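Local coordinates for RIM-binding protein, isoform F (PDB 6Q9M), which couples synaptic vesicle recruitment to release sites at the presynaptic active zone, probably as a multidomain scaffold whose central part is an array of fibronectin type III domains, at residues R88-T93 / G146-T151; A107-H112 / V119-P124; D210-I215 / V280-K285; I226-Q231 / D263-D268. All coordinates share one frame; numbering follows the deposited sequence.

Interaction 1. Residues R88-T93 / G146-T151; sequences RDAACT and GMYRHT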
loop_
_atom_site.group_PDB
_atom_site.type_symbol
_atom_site.label_atom_id
_atom_site.label_comp_id
_atom_site.label_asym_id
_atom_site.label_seq_id
_atom_site.Cartn_x
_atom_site.Cartn_y
_atom_site.Cartn_z
ATOM N N ARG A 88 1.316 -11.695 3.492
ATOM C CA ARG A 88 0.481 -10.848 2.648
ATOM C C ARG A 88 0.477 -11.346 1.211
ATOM O O ARG A 88 1.427 -11.979 0.746
ATOM C CB ARG A 88 0.959 -9.405 2.688
ATOM C CG ARG A 88 1.093 -8.868 4.093
ATOM C CD ARG A 88 1.161 -7.361 4.103
ATOM N NE ARG A 88 1.370 -6.843 5.451
ATOM C CZ ARG A 88 0.401 -6.369 6.227
ATOM N NH1 ARG A 88 -0.850 -6.346 5.780
ATOM N NH2 ARG A 88 0.686 -5.911 7.446
ATOM N N ASP A 89 -0.620 -11.056 0.505
ATOM C CA ASP A 89 -0.729 -11.464 -0.894
ATOM C C ASP A 89 0.420 -10.907 -1.732
ATOM O O ASP A 89 0.958 -11.610 -2.597
ATOM C CB ASP A 89 -2.072 -11.002 -1.483
ATOM C CG ASP A 89 -3.252 -11.870 -1.042
ATOM O OD1 ASP A 89 -4.405 -11.402 -1.128
ATOM O OD2 ASP A 89 -3.038 -13.020 -0.609
ATOM N N ALA A 90 0.818 -9.650 -1.477
ATOM C CA ALA A 90 1.807 -8.961 -2.301
ATOM C C ALA A 90 3.163 -9.635 -2.301
ATOM O O ALA A 90 4.008 -9.285 -3.139
ATOM C CB ALA A 90 1.995 -7.516 -1.822
ATOM N N ALA A 91 3.412 -10.560 -1.373
ATOM C CA ALA A 91 4.683 -11.265 -1.359
ATOM C C ALA A 91 4.686 -12.487 -2.249
ATOM O O ALA A 91 5.758 -12.921 -2.667
ATOM C CB ALA A 91 5.057 -11.674 0.061
ATOM N N CYS A 92 3.526 -13.063 -2.546
ATOM C CA CYS A 92 3.453 -14.244 -3.407
ATOM C C CYS A 92 2.192 -14.104 -4.251
ATOM O O CYS A 92 1.106 -14.536 -3.843
ATOM C CB CYS A 92 3.456 -15.535 -2.604
ATOM S SG CYS A 92 3.742 -16.994 -3.616
ATOM N N THR A 93 2.349 -13.515 -5.434
ATOM C CA THR A 93 1.194 -13.190 -6.252
ATOM C C THR A 93 1.583 -13.120 -7.718
ATOM O O THR A 93 2.732 -12.830 -8.067
ATOM C CB THR A 93 0.551 -11.875 -5.835
ATOM O OG1 THR A 93 -0.761 -11.809 -6.412
ATOM C CG2 THR A 93 1.387 -10.677 -6.340
ATOM N N GLY A 146 9.747 -11.068 -4.036
ATOM C CA GLY A 146 9.056 -11.284 -2.784
ATOM C C GLY A 146 9.002 -10.067 -1.893
ATOM O O GLY A 146 8.301 -10.096 -0.873
ATOM N N MET A 147 9.723 -9.004 -2.231
ATOM C CA MET A 147 9.706 -7.770 -1.454
ATOM C C MET A 147 8.753 -6.781 -2.098
ATOM O O MET A 147 8.809 -6.565 -3.313
ATOM C CB MET A 147 11.093 -7.147 -1.372
ATOM C CG MET A 147 11.274 -6.340 -0.117
ATOM S SD MET A 147 12.008 -7.370 1.154
ATOM C CE MET A 147 13.749 -7.070 0.842
ATOM N N TYR A 148 7.885 -6.177 -1.281
ATOM C CA TYR A 148 6.863 -5.246 -1.751
ATOM C C TYR A 148 6.858 -3.947 -0.955
ATOM O O TYR A 148 5.913 -3.158 -1.071
ATOM C CB TYR A 148 5.475 -5.891 -1.670
ATOM C CG TYR A 148 5.145 -6.394 -0.284
ATOM C CD1 TYR A 148 5.590 -7.637 0.151
ATOM C CD2 TYR A 148 4.401 -5.621 0.596
ATOM C CE1 TYR A 148 5.292 -8.106 1.426
ATOM C CE2 TYR A 148 4.089 -6.090 1.891
ATOM C CZ TYR A 148 4.543 -7.328 2.291
ATOM O OH TYR A 148 4.254 -7.803 3.566
ATOM N N ARG A 149 7.869 -3.721 -0.130
ATOM C CA ARG A 149 7.997 -2.510 0.662
ATOM C C ARG A 149 9.454 -2.106 0.643
ATOM O O ARG A 149 10.346 -2.963 0.591
ATOM C CB ARG A 149 7.573 -2.710 2.130
ATOM C CG ARG A 149 6.084 -2.734 2.400
ATOM C CD ARG A 149 5.802 -2.394 3.878
ATOM N NE ARG A 149 4.874 -3.319 4.523
ATOM C CZ ARG A 149 3.561 -3.369 4.289
ATOM N NH1 ARG A 149 3.017 -2.546 3.403
ATOM N NH2 ARG A 149 2.790 -4.254 4.929
ATOM N N HIS A 150 9.693 -0.801 0.721
ATOM C CA HIS A 150 11.059 -0.326 0.894
ATOM C C HIS A 150 11.059 1.093 1.432
ATOM O O HIS A 150 10.335 1.954 0.920
ATOM C CB HIS A 150 11.842 -0.371 -0.412
ATOM C CG HIS A 150 13.243 0.093 -0.250
ATOM N ND1 HIS A 150 14.197 -0.664 0.390
ATOM C CD2 HIS A 150 13.844 1.257 -0.587
ATOM C CE1 HIS A 150 15.336 -0.002 0.419
ATOM N NE2 HIS A 150 15.141 1.174 -0.147
ATOM N N THR A 151 11.892 1.340 2.432
ATOM C CA THR A 151 12.061 2.683 2.965
ATOM C C THR A 151 13.030 3.482 2.099
ATOM O O THR A 151 14.154 3.038 1.851
ATOM C CB THR A 151 12.580 2.618 4.396
ATOM O OG1 THR A 151 11.657 1.880 5.208
ATOM C CG2 THR A 151 12.737 4.028 4.938
#

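Interaction 2. Residues A107-H112 / V119-P124; sequences AVRASH and VISWLP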
loop_
_atom_site.group_PDB
_atom_site.type_symbol
_atom_site.label_atom_id
_atom_site.label_comp_id
_atom_site.label_asym_id
_atom_site.label_seq_id
_atom_site.Cartn_x
_atom_site.Cartn_y
_atom_site.Cartn_z
ATOM N N ALA A 107 -0.988 0.036 -7.137
ATOM C CA ALA A 107 -1.277 0.425 -5.755
ATOM C C ALA A 107 -0.026 0.907 -5.021
ATOM O O ALA A 107 0.194 0.584 -3.855
ATOM C CB ALA A 107 -1.948 -0.724 -4.986
ATOM N N VAL A 108 0.802 1.688 -5.713
ATOM C CA VAL A 108 2.005 2.252 -5.110
ATOM C C VAL A 108 1.608 3.270 -4.046
ATOM O O VAL A 108 0.847 4.204 -4.316
ATOM C CB VAL A 108 2.878 2.903 -6.192
ATOM C CG1 VAL A 108 4.126 3.550 -5.559
ATOM C CG2 VAL A 108 3.265 1.868 -7.276
ATOM N N ARG A 109 2.103 3.094 -2.822
ATOM C CA ARG A 109 1.686 3.965 -1.728
ATOM C C ARG A 109 2.888 4.388 -0.902
ATOM O O ARG A 109 3.830 3.614 -0.705
ATOM C CB ARG A 109 0.675 3.296 -0.767
ATOM C CG ARG A 109 -0.379 2.407 -1.409
ATOM C CD ARG A 109 -1.131 1.545 -0.359
ATOM N NE ARG A 109 -0.424 0.328 0.073
ATOM C CZ ARG A 109 -0.292 -0.784 -0.657
ATOM N NH1 ARG A 109 -0.800 -0.853 -1.880
ATOM N NH2 ARG A 109 0.357 -1.833 -0.165
ATOM N N ALA A 110 2.817 5.611 -0.381
ATOM C CA ALA A 110 3.799 6.142 0.554
ATOM C C ALA A 110 3.160 6.216 1.928
ATOM O O ALA A 110 2.015 6.658 2.058
ATOM C CB ALA A 110 4.282 7.531 0.134
ATOM N N SER A 111 3.896 5.776 2.947
ATOM C CA SER A 111 3.407 5.820 4.318
ATOM C C SER A 111 4.590 6.069 5.242
ATOM O O SER A 111 5.742 6.131 4.800
ATOM C CB SER A 111 2.665 4.532 4.695
ATOM O OG SER A 111 3.558 3.432 4.693
ATOM N N HIS A 112 4.294 6.218 6.536
ATOM C CA HIS A 112 5.314 6.496 7.547
ATOM C C HIS A 112 6.235 7.624 7.078
ATOM O O HIS A 112 7.464 7.512 7.067
ATOM C CB HIS A 112 6.100 5.231 7.889
ATOM C CG HIS A 112 5.275 4.164 8.542
ATOM N ND1 HIS A 112 4.710 3.120 7.837
ATOM C CD2 HIS A 112 4.925 3.976 9.837
ATOM C CE1 HIS A 112 4.053 2.333 8.671
ATOM N NE2 HIS A 112 4.167 2.830 9.890
ATOM N N VAL A 119 8.087 5.143 3.755
ATOM C CA VAL A 119 7.982 3.726 3.419
ATOM C C VAL A 119 7.135 3.619 2.158
ATOM O O VAL A 119 6.009 4.132 2.110
ATOM C CB VAL A 119 7.391 2.905 4.581
ATOM C CG1 VAL A 119 6.881 1.520 4.103
ATOM C CG2 VAL A 119 8.436 2.725 5.677
ATOM N N ILE A 120 7.687 2.973 1.137
ATOM C CA ILE A 120 7.032 2.784 -0.152
ATOM C C ILE A 120 6.594 1.332 -0.248
ATOM O O ILE A 120 7.427 0.427 -0.144
ATOM C CB ILE A 120 7.971 3.117 -1.328
ATOM C CG1 ILE A 120 8.622 4.502 -1.161
ATOM C CG2 ILE A 120 7.223 2.965 -2.650
ATOM C CD1 ILE A 120 7.646 5.651 -1.162
ATOM N N SER A 121 5.305 1.121 -0.511
ATOM C CA SER A 121 4.696 -0.187 -0.722
ATOM C C SER A 121 4.082 -0.258 -2.118
ATOM O O SER A 121 3.742 0.768 -2.726
ATOM C CB SER A 121 3.598 -0.460 0.310
ATOM O OG SER A 121 4.091 -0.286 1.631
ATOM N N TRP A 122 3.921 -1.486 -2.615
ATOM C CA TRP A 122 3.272 -1.700 -3.902
ATOM C C TRP A 122 2.719 -3.118 -3.963
ATOM O O TRP A 122 2.968 -3.955 -3.087
ATOM C CB TRP A 122 4.232 -1.445 -5.070
ATOM C CG TRP A 122 5.441 -2.322 -5.079
ATOM C CD1 TRP A 122 5.608 -3.480 -5.778
ATOM C CD2 TRP A 122 6.671 -2.100 -4.369
ATOM N NE1 TRP A 122 6.868 -3.993 -5.549
ATOM C CE2 TRP A 122 7.535 -3.171 -4.681
ATOM C CE3 TRP A 122 7.122 -1.102 -3.499
ATOM C CZ2 TRP A 122 8.818 -3.282 -4.141
ATOM C CZ3 TRP A 122 8.384 -1.207 -2.979
ATOM C CH2 TRP A 122 9.224 -2.294 -3.302
ATOM N N LEU A 123 1.935 -3.362 -5.005
ATOM C CA LEU A 123 1.431 -4.684 -5.328
ATOM C C LEU A 123 2.048 -5.088 -6.653
ATOM O O LEU A 123 1.717 -4.491 -7.684
ATOM C CB LEU A 123 -0.096 -4.692 -5.418
ATOM C CG LEU A 123 -0.773 -6.050 -5.673
ATOM C CD1 LEU A 123 -0.339 -7.093 -4.632
ATOM C CD2 LEU A 123 -2.310 -5.915 -5.697
ATOM N N PRO A 124 2.976 -6.036 -6.678
ATOM C CA PRO A 124 3.569 -6.443 -7.949
ATOM C C PRO A 124 2.538 -7.171 -8.792
ATOM O O PRO A 124 1.557 -7.713 -8.283
ATOM C CB PRO A 124 4.708 -7.381 -7.532
ATOM C CG PRO A 124 4.315 -7.896 -6.196
ATOM C CD PRO A 124 3.489 -6.822 -5.539
HETATM O O HOH W 1 3.476 2.470 2.136
#

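Interaction 3. Residues D210-I215 / V280-K285; sequences DPPQEI and VTIRTK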
loop_
_atom_site.group_PDB
_atom_site.type_symbol
_atom_site.label_atom_id
_atom_site.label_comp_id
_atom_site.label_asym_id
_atom_site.label_seq_id
_atom_site.Cartn_x
_atom_site.Cartn_y
_atom_site.Cartn_z
ATOM N N ASP A 210 2.710 20.749 10.763
ATOM C CA ASP A 210 2.310 20.371 9.425
ATOM C C ASP A 210 0.823 20.621 9.217
ATOM O O ASP A 210 0.009 20.403 10.126
ATOM C CB ASP A 210 2.619 18.892 9.171
ATOM C CG ASP A 210 4.044 18.678 8.706
ATOM O OD1 ASP A 210 4.441 19.266 7.670
ATOM O OD2 ASP A 210 4.778 17.947 9.402
ATOM N N PRO A 211 0.442 21.101 8.042
ATOM C CA PRO A 211 -0.963 21.414 7.805
ATOM C C PRO A 211 -1.786 20.142 7.724
ATOM O O PRO A 211 -1.250 19.061 7.414
ATOM C CB PRO A 211 -0.943 22.160 6.463
ATOM C CG PRO A 211 0.384 21.760 5.812
ATOM C CD PRO A 211 1.333 21.483 6.926
ATOM N N PRO A 212 -3.084 20.205 8.024
ATOM C CA PRO A 212 -3.934 19.021 7.883
ATOM C C PRO A 212 -4.122 18.638 6.426
ATOM O O PRO A 212 -4.014 19.459 5.516
ATOM C CB PRO A 212 -5.266 19.458 8.508
ATOM C CG PRO A 212 -5.272 20.931 8.405
ATOM C CD PRO A 212 -3.830 21.352 8.568
ATOM N N GLN A 213 -4.434 17.370 6.218
ATOM C CA GLN A 213 -4.712 16.838 4.895
ATOM C C GLN A 213 -6.190 16.490 4.771
ATOM O O GLN A 213 -6.968 16.619 5.722
ATOM C CB GLN A 213 -3.839 15.617 4.620
ATOM C CG GLN A 213 -2.364 15.851 4.864
ATOM C CD GLN A 213 -1.505 14.794 4.210
ATOM O OE1 GLN A 213 -0.664 14.173 4.859
ATOM N NE2 GLN A 213 -1.719 14.575 2.917
ATOM N N GLU A 214 -6.558 16.023 3.576
ATOM C CA GLU A 214 -7.913 15.569 3.270
ATOM C C GLU A 214 -8.941 16.643 3.618
ATOM O O GLU A 214 -9.977 16.384 4.231
ATOM C CB GLU A 214 -8.218 14.253 3.985
ATOM C CG GLU A 214 -7.428 13.070 3.449
ATOM C CD GLU A 214 -7.619 11.807 4.272
ATOM O OE1 GLU A 214 -8.494 11.800 5.166
ATOM O OE2 GLU A 214 -6.897 10.818 4.021
ATOM N N ILE A 215 -8.649 17.865 3.184
ATOM C CA ILE A 215 -9.578 18.968 3.367
ATOM C C ILE A 215 -10.739 18.801 2.404
ATOM O O ILE A 215 -10.542 18.596 1.199
ATOM C CB ILE A 215 -8.868 20.307 3.135
ATOM C CG1 ILE A 215 -7.626 20.415 4.022
ATOM C CG2 ILE A 215 -9.849 21.447 3.321
ATOM C CD1 ILE A 215 -6.344 20.087 3.289
ATOM N N VAL A 280 -10.950 28.177 0.917
ATOM C CA VAL A 280 -10.067 28.692 1.961
ATOM C C VAL A 280 -9.228 27.516 2.489
ATOM O O VAL A 280 -9.491 26.354 2.176
ATOM C CB VAL A 280 -10.851 29.452 3.070
ATOM C CG1 VAL A 280 -10.035 29.692 4.374
ATOM C CG2 VAL A 280 -11.325 30.813 2.513
ATOM N N THR A 281 -8.165 27.841 3.227
ATOM C CA THR A 281 -7.188 26.908 3.781
ATOM C C THR A 281 -7.308 26.795 5.305
ATOM O O THR A 281 -7.956 27.616 5.965
ATOM C CB THR A 281 -5.765 27.352 3.395
ATOM O OG1 THR A 281 -5.772 27.927 2.084
ATOM C CG2 THR A 281 -4.847 26.178 3.364
ATOM N N ILE A 282 -6.693 25.731 5.853
ATOM C CA ILE A 282 -6.596 25.476 7.289
ATOM C C ILE A 282 -5.135 25.437 7.714
ATOM O O ILE A 282 -4.254 24.992 6.971
ATOM C CB ILE A 282 -7.280 24.156 7.703
ATOM C CG1 ILE A 282 -8.694 24.094 7.145
ATOM C CG2 ILE A 282 -7.288 23.989 9.223
ATOM C CD1 ILE A 282 -8.832 23.042 6.133
ATOM N N ARG A 283 -4.884 25.902 8.932
ATOM C CA ARG A 283 -3.557 25.906 9.518
ATOM C C ARG A 283 -3.544 25.085 10.798
ATOM O O ARG A 283 -4.471 25.187 11.610
ATOM C CB ARG A 283 -3.128 27.330 9.830
ATOM C CG ARG A 283 -2.617 28.071 8.641
ATOM C CD ARG A 283 -3.291 29.444 8.588
ATOM N NE ARG A 283 -2.973 30.083 7.324
ATOM C CZ ARG A 283 -3.347 31.300 6.984
ATOM N NH1 ARG A 283 -4.087 32.013 7.813
ATOM N NH2 ARG A 283 -3.012 31.769 5.799
ATOM N N THR A 284 -2.519 24.250 10.965
ATOM C CA THR A 284 -2.304 23.600 12.250
ATOM C C THR A 284 -1.591 24.552 13.200
ATOM O O THR A 284 -0.527 25.098 12.880
ATOM C CB THR A 284 -1.484 22.321 12.112
ATOM O OG1 THR A 284 -2.073 21.479 11.114
ATOM C CG2 THR A 284 -1.467 21.582 13.441
ATOM N N LYS A 285 -2.143 24.690 14.392
ATOM C CA LYS A 285 -1.591 25.529 15.441
ATOM C C LYS A 285 -0.852 24.606 16.407
ATOM O O LYS A 285 -1.283 23.478 16.655
ATOM C CB LYS A 285 -2.744 26.296 16.123
ATOM C CG LYS A 285 -2.465 27.204 17.343
ATOM C CD LYS A 285 -1.060 27.804 17.449
ATOM C CE LYS A 285 -1.085 29.122 18.213
ATOM N NZ LYS A 285 -1.585 28.972 19.616
#

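Interaction 4. Residues I226-Q231 / D263-D268; sequences ILVTWQ and DHALID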
loop_
_atom_site.group_PDB
_atom_site.type_symbol
_atom_site.label_atom_id
_atom_site.label_comp_id
_atom_site.label_asym_id
_atom_site.label_seq_id
_atom_site.Cartn_x
_atom_site.Cartn_y
_atom_site.Cartn_z
ATOM N N ILE A 226 -21.586 26.394 6.015
ATOM C CA ILE A 226 -20.813 25.376 5.317
ATOM C C ILE A 226 -20.025 24.584 6.344
ATOM O O ILE A 226 -19.649 25.103 7.401
ATOM C CB ILE A 226 -19.894 25.967 4.228
ATOM C CG1 ILE A 226 -19.258 27.275 4.684
ATOM C CG2 ILE A 226 -20.684 26.184 2.930
ATOM C CD1 ILE A 226 -18.097 27.097 5.632
ATOM N N LEU A 227 -19.793 23.312 6.040
ATOM C CA LEU A 227 -19.023 22.434 6.909
ATOM C C LEU A 227 -17.713 22.044 6.234
ATOM O O LEU A 227 -17.707 21.270 5.271
ATOM C CB LEU A 227 -19.835 21.200 7.285
ATOM C CG LEU A 227 -19.146 20.405 8.392
ATOM C CD1 LEU A 227 -19.603 20.892 9.746
ATOM C CD2 LEU A 227 -19.424 18.921 8.222
ATOM N N VAL A 228 -16.610 22.574 6.748
ATOM C CA VAL A 228 -15.275 22.210 6.296
ATOM C C VAL A 228 -14.741 21.151 7.247
ATOM O O VAL A 228 -14.918 21.249 8.472
ATOM C CB VAL A 228 -14.343 23.437 6.234
ATOM C CG1 VAL A 228 -14.461 24.263 7.503
ATOM C CG2 VAL A 228 -12.898 23.014 5.996
ATOM N N THR A 229 -14.126 20.112 6.682
ATOM C CA THR A 229 -13.572 19.000 7.437
ATOM C C THR A 229 -12.138 18.766 6.995
ATOM O O THR A 229 -11.722 19.203 5.917
ATOM C CB THR A 229 -14.375 17.718 7.224
ATOM O OG1 THR A 229 -14.178 17.260 5.878
ATOM C CG2 THR A 229 -15.858 17.972 7.458
ATOM N N TRP A 230 -11.381 18.077 7.848
ATOM C CA TRP A 230 -9.983 17.777 7.573
ATOM C C TRP A 230 -9.540 16.637 8.476
ATOM O O TRP A 230 -10.181 16.335 9.487
ATOM C CB TRP A 230 -9.086 18.996 7.783
ATOM C CG TRP A 230 -9.139 19.497 9.179
ATOM C CD1 TRP A 230 -8.347 19.116 10.235
ATOM C CD2 TRP A 230 -10.043 20.470 9.693
ATOM N NE1 TRP A 230 -8.713 19.804 11.373
ATOM C CE2 TRP A 230 -9.757 20.634 11.062
ATOM C CE3 TRP A 230 -11.073 21.225 9.125
ATOM C CZ2 TRP A 230 -10.465 21.515 11.858
ATOM C CZ3 TRP A 230 -11.764 22.099 9.912
ATOM C CH2 TRP A 230 -11.460 22.239 11.257
ATOM N N GLN A 231 -8.436 16.003 8.090
ATOM C CA GLN A 231 -7.861 14.925 8.886
ATOM C C GLN A 231 -6.974 15.491 9.989
ATOM O O GLN A 231 -6.047 16.253 9.693
ATOM C CB GLN A 231 -7.052 13.974 8.012
ATOM C CG GLN A 231 -6.370 12.844 8.793
ATOM C CD GLN A 231 -4.963 12.533 8.299
ATOM O OE1 GLN A 231 -4.690 12.543 7.095
ATOM N NE2 GLN A 231 -4.060 12.253 9.232
ATOM N N ASP A 263 -11.798 17.943 13.881
ATOM C CA ASP A 263 -11.688 17.609 12.469
ATOM C C ASP A 263 -12.677 18.380 11.607
ATOM O O ASP A 263 -12.845 18.043 10.428
ATOM C CB ASP A 263 -11.847 16.095 12.252
ATOM C CG ASP A 263 -13.227 15.579 12.615
ATOM O OD1 ASP A 263 -14.044 16.353 13.158
ATOM O OD2 ASP A 263 -13.489 14.380 12.363
ATOM N N HIS A 264 -13.334 19.397 12.151
ATOM C CA HIS A 264 -14.318 20.114 11.358
ATOM C C HIS A 264 -14.605 21.471 11.976
ATOM O O HIS A 264 -14.365 21.708 13.163
ATOM C CB HIS A 264 -15.623 19.332 11.235
ATOM C CG HIS A 264 -16.438 19.337 12.486
ATOM N ND1 HIS A 264 -16.163 18.509 13.552
ATOM C CD2 HIS A 264 -17.520 20.068 12.846
ATOM C CE1 HIS A 264 -17.042 18.723 14.514
ATOM N NE2 HIS A 264 -17.880 19.662 14.110
ATOM N N ALA A 265 -15.164 22.343 11.147
ATOM C CA ALA A 265 -15.655 23.638 11.576
ATOM C C ALA A 265 -16.897 23.944 10.765
ATOM O O ALA A 265 -16.932 23.673 9.561
ATOM C CB ALA A 265 -14.594 24.735 11.366
ATOM N N LEU A 266 -17.917 24.494 11.426
ATOM C CA LEU A 266 -19.154 24.933 10.776
ATOM C C LEU A 266 -19.392 26.400 11.111
ATOM O O LEU A 266 -19.636 26.737 12.274
ATOM C CB LEU A 266 -20.328 24.074 11.225
ATOM C CG LEU A 266 -21.727 24.679 11.124
ATOM C CD1 LEU A 266 -22.096 24.782 9.680
ATOM C CD2 LEU A 266 -22.706 23.790 11.842
ATOM N N ILE A 267 -19.346 27.267 10.103
ATOM C CA ILE A 267 -19.458 28.709 10.304
ATOM C C ILE A 267 -20.742 29.204 9.660
ATOM O O ILE A 267 -21.234 28.628 8.683
ATOM C CB ILE A 267 -18.236 29.492 9.761
ATOM C CG1 ILE A 267 -18.016 29.306 8.238
ATOM C CG2 ILE A 267 -16.974 29.103 10.514
ATOM C CD1 ILE A 267 -18.923 30.136 7.310
ATOM N N ASP A 268 -21.315 30.249 10.246
ATOM C CA ASP A 268 -22.419 30.963 9.623
ATOM C C ASP A 268 -21.821 32.140 8.867
ATOM O O ASP A 268 -21.213 33.024 9.477
ATOM C CB ASP A 268 -23.446 31.438 10.650
ATOM C CG ASP A 268 -24.707 31.979 9.995
ATOM O OD1 ASP A 268 -24.667 33.124 9.488
ATOM O OD2 ASP A 268 -25.726 31.253 9.969
#

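Interaction 1. Residues R88-T93 / G146-T151
Arg88, Ala90 and Ala91 close on Gly146, Tyr148 and Arg149 in a small interdomain contact: the turn between strands 73-81 and 93-96 of the first fibronectin domain meets the start of strand 149-152 in the second. Tyr148 carries it. Its CG stands between the backbone N and the carbonyl carbon (chi1 56°), which swings the ring toward the 3-10 turn 89-91. The Ala90 methyl sits over one ring face in a CH-pi contact, CB 4.1 Å from the Tyr148 ring centroid, while Ala91 CB comes in obliquely, 3.8 Å from Tyr148 CE1. Beside them the backbones meet, Ala91 O lying 3.7 Å from Gly146 CA. The extended arm of Arg88 crosses the phenol end at about a right angle, CD 3.2 Å from Tyr148 OH. Arg88 NE lies 3.0 Å from Arg149 NH2, and the guanidinium planes are steeply turned, 72° apart. Asp6 probably makes this closeness tolerable: its OD1 forms salt bridges with both arginines and a weak hydrogen bond with Tyr148 OH. Here the F-G loop of one fibronectin type III domain meets the turn leading into the E strand of the next, an interdomain joint of the array.

Interaction 2. Residues A107-H112 / V119-P124
Strands 107-111 and 119-123 run antiparallel, 162° between their directions and 4.6 Å apart at closest approach, with Arg109-Ser121 and Ser111-Val119 as hydrogen-bonded pairs flanking the non-hydrogen-bonded pair Ala110-Ile120. Four backbone bonds join them, among them Ser121 N to Arg109 O at 2.9 Å. Alongside these bonds, CA hydrogens of Val108, Ala110 and Ile120 approach carbonyl oxygens across the ladder. Arg109, Ser111, Val119 and Ser121 share one face of the sheet. Here the Arg109 chain bends at chi3 (-81°) and folds back over its neighbour: one guanidinium face covers the Ser121-Trp122 peptide, and NH2 comes 3.6 Å from Ser121 CB. A water bridges the strands beside it, bonded to Ser111 OG at 2.7 Å and to Ser121 OG at 2.9 Å, and giving a hydrogen to Val119 O. Ser121 OG also binds Arg149 NH1, tying the hydrated patch to the next strand. On the opposite face Ala110 CB meets the tip of Ile120, 4.1 Å from CD1. Farther along, Val108 CG2 rests 4.1 Å from Trp122 CB. The indole itself leads away from the hairpin, making an edge-to-face contact with His131 and packing on Val133. The pair forms two of the three strands of one sheet of the fibronectin sandwich: 118-123 lies in the middle, bonded on its other edge to strand 149-152, while Val108 and Ala110 pack against strand 198-202 of the second sheet.

Interaction 3. Residues D210-I215 / V280-K285
Pro212 and Ile215 face Ile282 and Thr284 closely, whereas residues at the outer side of both segments turn to solvent. The polar point of the tight part is Thr284 OG1, which donates to Asp210 O over a short 2.5 Å. The donor is tilted 26° from the carbonyl plane. The same hydroxyl presses on the proline ring, 3.1 Å from Pro212 CD, as Thr284 and Pro212 pass in opposite senses. The rest of the tight part is apolar. Pro212 CG lies 3.8 Å from Ile282 CG2. The other branch of that isoleucine extends to Ile215, with Ile282 CD1 3.4 Å from Ile215 CG2. With Ile282 CG1 anti to the carbonyl carbon (chi1 -51°), its two branches divide between the two partners. The contact lies inside an immunoglobulin-like beta sandwich, where the chain turns a corner at Glu214 before strand 215-219 of one sheet, while 283-286 belongs to the other. Trp230 and Val228 of the first sheet and Tyr245 and Val242 of the second pack against these residues. On the outer side the corner at Gln213 and Glu214 is exposed. Arg283, pointing away from the contact, forms a salt bridge with Asp293.

Interaction 4. Residues I226-Q231 / D263-D268
The Trp230 indole lies flat against the backbone of the opposite strand, one face covered by the Asp263-His264 peptide. The carbonyl carbon of Asp263 stands 3.7 Å above the centre of the indole plane, Asp263 CA makes a CH-pi contact with the five-membered ring, and Trp230 CH2 comes 3.3 Å from His264 C. A chi1 of 60°, with CG flanked by N and C of its own backbone, folds the indole back across the partner. Trp230 N binds Asp263 O at 3.0 Å, from 38° above the carbonyl plane. Firmer ladder bonds follow: Ala265 N meets Val228 O at 2.9 Å. At the far end the two Ile226-Ile267 bonds are weak, although the side chains lie side by side, Ile226 CD1 3.4 Å from Ile267 CG1. On the other face Leu227 CD1 nests against Leu266 CB at 3.6 Å and approaches the His264 ring obliquely. That ring is fixed by His264 ND1 donating to Asp263 OD1 at 3.0 Å, the oxygen near the ring plane. Trp230 also meets Tyr245 edge-to-face in the sandwich interior. This antiparallel pairing, in a sheet ordered 215-219, 225-231, 264-268, matches the A-B-E sheet of fibronectin type III-like folds.

Interaction 1 opens at 88-93, just before the last strand of the first fibronectin domain, and closes at 146-151 in the second, so its long loop joins the two domains. Interaction 2, a short hairpin, lies wholly within that loop; strand 149-152 pairs with its strand 118-123, so both contacts share one sheet. After the second domain, interaction 3 opens at 210-215 and closes at 280-285, and interaction 4 falls between these ends. The two meet where Gln213 O approaches Gln231 N; interaction 4 lies within one sheet, and interaction 3 reaches the other through strand 283-286. No loops cross. The pairs stay separate, interactions 2 and 3 being about 8 Å apart between nearest atoms.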